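Local coordinates for endoglucanase E-5 (PDB 2CKS), which hydrolyses internal beta-1,4-glucosidic linkages in cellulose, lichenin and cereal beta-D-glucans through its family 5 catalytic domain, at residues A[48-51]-A[52-56]. Numbering follows the deposited sequence.
Sequences LDAL and AYDWK. With ZN (zinc ion), chain D.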
loop_
_atom_site.group_PDB
_atom_site.type_symbol
_atom_site.label_atom_id
_atom_site.label_comp_id
_atom_site.label_asym_id
_atom_site.label_seq_id
_atom_site.Cartn_x
_atom_site.Cartn_y
_atom_site.Cartn_z
ATOM N N LEU A 48 -12.424 11.465 -2.892
ATOM C CA LEU A 48 -12.574 10.129 -2.311
ATOM C C LEU A 48 -13.893 9.485 -2.744
ATOM O O LEU A 48 -13.942 8.283 -2.998
ATOM C CB LEU A 48 -12.436 10.169 -0.783
ATOM C CG LEU A 48 -11.038 10.582 -0.304
ATOM C CD1 LEU A 48 -10.984 10.622 1.202
ATOM C CD2 LEU A 48 -9.951 9.666 -0.845
ATOM N N ASP A 49 -14.957 10.276 -2.885
ATOM C CA ASP A 49 -16.192 9.753 -3.447
ATOM C C ASP A 49 -15.937 9.240 -4.857
ATOM O O ASP A 49 -16.416 8.188 -5.229
ATOM C CB ASP A 49 -17.285 10.822 -3.509
ATOM C CG ASP A 49 -17.891 11.138 -2.159
ATOM O OD1 ASP A 49 -18.812 11.994 -2.131
ATOM O OD2 ASP A 49 -17.530 10.602 -1.096
ATOM N N ALA A 50 -15.165 9.983 -5.643
ATOM C CA ALA A 50 -14.851 9.567 -7.002
ATOM C C ALA A 50 -14.094 8.238 -6.993
ATOM O O ALA A 50 -14.416 7.321 -7.747
ATOM C CB ALA A 50 -14.032 10.634 -7.688
ATOM N N LEU A 51 -13.095 8.126 -6.125
ATOM C CA LEU A 51 -12.300 6.913 -6.056
ATOM C C LEU A 51 -13.171 5.691 -5.740
ATOM O O LEU A 51 -12.984 4.626 -6.328
ATOM C CB LEU A 51 -11.196 7.065 -5.006
ATOM C CG LEU A 51 -10.273 5.863 -4.798
ATOM C CD1 LEU A 51 -9.538 5.537 -6.085
ATOM C CD2 LEU A 51 -9.306 6.141 -3.651
ATOM N N ALA A 52 -14.119 5.850 -4.823
ATOM C CA ALA A 52 -14.939 4.729 -4.368
ATOM C C ALA A 52 -16.048 4.422 -5.359
ATOM O O ALA A 52 -16.221 3.279 -5.780
ATOM C CB ALA A 52 -15.532 5.040 -2.996
ATOM N N TYR A 53 -16.801 5.456 -5.730
ATOM C CA TYR A 53 -18.051 5.268 -6.466
ATOM C C TYR A 53 -17.880 5.246 -7.978
ATOM O O TYR A 53 -18.655 4.591 -8.661
ATOM C CB TYR A 53 -19.053 6.368 -6.112
ATOM C CG TYR A 53 -19.283 6.622 -4.637
ATOM C CD1 TYR A 53 -19.532 7.915 -4.180
ATOM C CD2 TYR A 53 -19.281 5.585 -3.699
ATOM C CE1 TYR A 53 -19.758 8.176 -2.841
ATOM C CE2 TYR A 53 -19.503 5.842 -2.349
ATOM C CZ TYR A 53 -19.746 7.135 -1.929
ATOM O OH TYR A 53 -19.966 7.408 -0.593
ATOM N N ASP A 54 -16.918 6.006 -8.504
ATOM C CA ASP A 54 -16.709 6.092 -9.951
ATOM C C ASP A 54 -15.584 5.175 -10.422
ATOM O O ASP A 54 -15.741 4.431 -11.395
ATOM C CB ASP A 54 -16.410 7.529 -10.373
ATOM C CG ASP A 54 -17.526 8.486 -10.034
ATOM O OD1 ASP A 54 -18.695 8.048 -9.933
ATOM O OD2 ASP A 54 -17.320 9.703 -9.857
ATOM N N TRP A 55 -14.441 5.240 -9.743
ATOM C CA TRP A 55 -13.298 4.398 -10.088
ATOM C C TRP A 55 -13.498 2.945 -9.667
ATOM O O TRP A 55 -12.853 2.063 -10.211
ATOM C CB TRP A 55 -12.011 4.923 -9.441
ATOM C CG TRP A 55 -11.469 6.214 -10.004
ATOM C CD1 TRP A 55 -12.167 7.349 -10.313
ATOM C CD2 TRP A 55 -10.100 6.508 -10.268
ATOM N NE1 TRP A 55 -11.311 8.314 -10.782
ATOM C CE2 TRP A 55 -10.035 7.825 -10.765
ATOM C CE3 TRP A 55 -8.912 5.782 -10.158
ATOM C CZ2 TRP A 55 -8.831 8.425 -11.140
ATOM C CZ3 TRP A 55 -7.719 6.387 -10.526
ATOM C CH2 TRP A 55 -7.688 7.691 -11.010
ATOM N N LYS A 56 -14.360 2.719 -8.677
ATOM C CA LYS A 56 -14.656 1.380 -8.153
ATOM C C LYS A 56 -13.451 0.730 -7.491
ATOM O O LYS A 56 -13.264 -0.479 -7.579
ATOM C CB LYS A 56 -15.216 0.444 -9.244
ATOM C CG LYS A 56 -16.381 1.019 -10.024
ATOM C CD LYS A 56 -17.509 1.475 -9.112
ATOM C CE LYS A 56 -18.850 1.503 -9.835
ATOM N NZ LYS A 56 -19.903 2.194 -9.037
HETATM ZN ZN ZN D . -19.396 12.691 -0.379
#
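Leu48 O and Asp49 O accept the amides of Ala52 and Tyr53 in regular alpha-helical bonds, but Ala50 O takes two donors, Asp54 N and Trp55 N, each at 2.9 Å, as the last turn widens to the pi type. These are the closing turns of helix 45-54, on the outside of the eight-stranded TIM barrel, and Lys56, with positive phi, leaves the helical course. The Trp55 bond is nearly straight (169° at the hydrogen), the Asp54 bond more bent. Leu51 and Trp55 face inward: Leu51 CD1 meets the six-membered part of the indole at Trp55 CE3, 4.1 Å away. Leu51, with CG anti to its backbone N (chi1 179°), is a branched apolar residue suited to packing against Ile60 and Met31 of the barrel strands. An indole suits its site because its broad hydrocarbon surface also meets Met31 and helix 295-304 while NE1 bonds to Trp288 O; an alanine here would probably open a gap beside Leu51 and leave that carbonyl without this donor. On the outer side, Asp49 and Tyr53 run side by side, carboxylate and ring 39° apart, with Asp49 CG 3.6 Å from Tyr53 CE1. A carboxylate can serve two partners: Asp49 OD2 forms a salt bridge with Arg92, and Asp49 OD1 binds the zinc ion, shared with Asp45, at 2.0 Å. Lys56 is long enough to fold back, its NZ donating to Tyr53 O at 2.7 Å.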